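Long-range contact in Low molecular weight protein-tyrosine-phosphatase YwlE (Bacillus subtilis subsp. subtilis, PDB 4KK3), which removes phosphate from phosphoarginine residues of many proteins, among them the repressor CtsR, and so counteracts the arginine kinase McsB: residues A[83-88]-A[113-118]. Residues are numbered along the deposited sequence; the frame is centred on the assembly and turned at random.
Sequences MTHQHK and HGDVLD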
loop_
_atom_site.group_PDB
_atom_site.type_symbol
_atom_site.label_atom_id
_atom_site.label_comp_id
_atom_site.label_asym_id
_atom_site.label_seq_id
_atom_site.Cartn_x
_atom_site.Cartn_y
_atom_site.Cartn_z
HETATM N N MSE A 83 4.508 2.382 -3.860
HETATM C CA MSE A 83 5.041 1.134 -4.421
HETATM C C MSE A 83 6.372 1.321 -5.148
HETATM O O MSE A 83 7.273 0.476 -5.061
HETATM C CB MSE A 83 4.036 0.470 -5.361
HETATM C CG MSE A 83 2.743 0.039 -4.691
HETATM SE SE MSE A 83 3.037 -1.165 -3.165
HETATM C CE MSE A 83 1.652 -0.453 -2.004
ATOM N N THR A 84 6.500 2.427 -5.877
ATOM C CA THR A 84 7.706 2.656 -6.668
ATOM C C THR A 84 8.328 4.033 -6.406
ATOM O O THR A 84 7.671 4.945 -5.890
ATOM C CB THR A 84 7.435 2.555 -8.186
ATOM O OG1 THR A 84 6.752 3.734 -8.625
ATOM C CG2 THR A 84 6.588 1.312 -8.524
ATOM N N HIS A 85 9.588 4.188 -6.793
ATOM C CA HIS A 85 10.242 5.480 -6.653
ATOM C C HIS A 85 9.590 6.523 -7.571
ATOM O O HIS A 85 9.492 7.692 -7.225
ATOM C CB HIS A 85 11.765 5.363 -6.851
ATOM C CG HIS A 85 12.496 4.919 -5.616
ATOM N ND1 HIS A 85 12.697 3.591 -5.303
ATOM C CD2 HIS A 85 13.060 5.630 -4.608
ATOM C CE1 HIS A 85 13.350 3.502 -4.157
ATOM N NE2 HIS A 85 13.591 4.726 -3.721
ATOM N N GLN A 86 9.096 6.089 -8.719
ATOM C CA GLN A 86 8.330 6.980 -9.574
ATOM C C GLN A 86 7.044 7.472 -8.903
ATOM O O GLN A 86 6.619 8.600 -9.121
ATOM C CB GLN A 86 7.985 6.295 -10.892
ATOM C CG GLN A 86 7.304 7.215 -11.858
ATOM C CD GLN A 86 8.178 8.399 -12.233
ATOM O OE1 GLN A 86 7.951 9.526 -11.791
ATOM N NE2 GLN A 86 9.186 8.144 -13.043
ATOM N N HIS A 87 6.406 6.624 -8.096
ATOM C CA HIS A 87 5.245 7.102 -7.357
ATOM C C HIS A 87 5.611 8.251 -6.413
ATOM O O HIS A 87 4.862 9.206 -6.314
ATOM C CB HIS A 87 4.595 5.977 -6.572
ATOM C CG HIS A 87 3.893 4.977 -7.432
ATOM N ND1 HIS A 87 3.823 3.639 -7.103
ATOM C CD2 HIS A 87 3.215 5.116 -8.594
ATOM C CE1 HIS A 87 3.137 2.996 -8.032
ATOM N NE2 HIS A 87 2.758 3.868 -8.949
ATOM N N LYS A 88 6.754 8.154 -5.733
ATOM C CA LYS A 88 7.247 9.244 -4.874
ATOM C C LYS A 88 7.385 10.550 -5.628
ATOM O O LYS A 88 7.065 11.622 -5.111
ATOM C CB LYS A 88 8.611 8.899 -4.279
ATOM C CG LYS A 88 8.559 7.822 -3.227
ATOM C CD LYS A 88 9.933 7.480 -2.657
ATOM C CE LYS A 88 10.758 8.697 -2.302
ATOM N NZ LYS A 88 12.059 8.274 -1.705
ATOM N N HIS A 113 16.910 0.404 -2.047
ATOM C CA HIS A 113 16.171 0.890 -3.199
ATOM C C HIS A 113 15.471 -0.308 -3.828
ATOM O O HIS A 113 16.068 -1.367 -3.994
ATOM C CB HIS A 113 17.165 1.498 -4.200
ATOM C CG HIS A 113 16.590 2.574 -5.069
ATOM N ND1 HIS A 113 16.829 3.914 -4.850
ATOM C CD2 HIS A 113 15.806 2.509 -6.172
ATOM C CE1 HIS A 113 16.209 4.628 -5.774
ATOM N NE2 HIS A 113 15.578 3.799 -6.586
ATOM N N GLY A 114 14.199 -0.159 -4.157
ATOM C CA GLY A 114 13.481 -1.230 -4.816
ATOM C C GLY A 114 12.034 -0.873 -5.044
ATOM O O GLY A 114 11.421 -0.143 -4.258
ATOM N N ASP A 115 11.482 -1.382 -6.141
ATOM C CA ASP A 115 10.095 -1.105 -6.488
ATOM C C ASP A 115 9.262 -2.378 -6.313
ATOM O O ASP A 115 9.766 -3.480 -6.507
ATOM C CB ASP A 115 9.984 -0.625 -7.940
ATOM C CG ASP A 115 10.586 0.755 -8.153
ATOM O OD1 ASP A 115 10.686 1.532 -7.183
ATOM O OD2 ASP A 115 10.967 1.072 -9.300
ATOM N N VAL A 116 7.998 -2.207 -5.951
ATOM C CA VAL A 116 7.009 -3.284 -6.098
ATOM C C VAL A 116 6.349 -3.082 -7.458
ATOM O O VAL A 116 5.541 -2.167 -7.634
ATOM C CB VAL A 116 5.937 -3.248 -5.002
ATOM C CG1 VAL A 116 4.875 -4.331 -5.260
ATOM C CG2 VAL A 116 6.573 -3.444 -3.626
ATOM N N LEU A 117 6.709 -3.922 -8.422
ATOM C CA LEU A 117 6.287 -3.711 -9.816
ATOM C C LEU A 117 4.795 -3.968 -10.059
ATOM O O LEU A 117 4.178 -4.816 -9.402
ATOM C CB LEU A 117 7.135 -4.561 -10.765
ATOM C CG LEU A 117 8.641 -4.312 -10.714
ATOM C CD1 LEU A 117 9.369 -5.225 -11.685
ATOM C CD2 LEU A 117 8.906 -2.853 -11.031
ATOM N N ASP A 118 4.228 -3.242 -11.022
ATOM C CA ASP A 118 2.792 -3.316 -11.320
ATOM C C ASP A 118 2.410 -4.687 -11.899
ATOM O O ASP A 118 2.935 -5.101 -12.933
ATOM C CB ASP A 118 2.425 -2.218 -12.329
ATOM C CG ASP A 118 0.945 -1.895 -12.344
ATOM O OD1 ASP A 118 0.141 -2.700 -11.826
ATOM O OD2 ASP A 118 0.575 -0.827 -12.876
HETATM O O HOH W 1 8.926 -0.308 -2.937
HETATM O O HOH W 2 10.277 3.727 -10.103
#
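Beside the active site of this low molecular weight phosphatase fold, Asp-115, in the loop that carries the proton donor/acceptor Asp-118, takes the first amide of helix 85-94, where strand 79-82 of the parallel sheet has just ended: its OD1 lies 2.9 Å from N of His-85, with the N-H coming from above the carboxylate plane. The same OD1 also receives a weak bond from ND1 of His-85, while a water bridges OD2 to N of Gln-86; the helix end would probably stabilise the negative charge. The helix starts with a capping box between Thr-84 and His-87: OG1 of Thr-84 accepts from N of His-87 at 3.0 Å, and ND1 of His-87 accepts from N of Thr-84. The His-85 ring, turned toward the loop with CG anti to the carbonyl carbon (chi1 -83°), lies flat on the His-113 ring in an offset stack, centroids 3.5 Å apart and planes 7° from parallel. Cutting His-85 back to an alanine would remove the ring, which is likely to leave His-113 without its stacking partner and freer to turn, and Asp-115 OD1 without the weak bond from ND1. On the sheet side, selenomethionine Met-83 lies beside Val-116, SE reaching CB at 4.0 Å, and its side chain also touches that of the nucleophile Cys-7. Val-116 O holds NH1 of Arg-13, probably a catalytic residue, and CG2 of Thr-84 rests 3.7 Å from that same oxygen. The backbones join where N of Val-116 donates to O of Met-83 at 2.9 Å, nearly straight at 172°; that carbonyl oxygen also accepts from a water that bridges it to O of Gly-114.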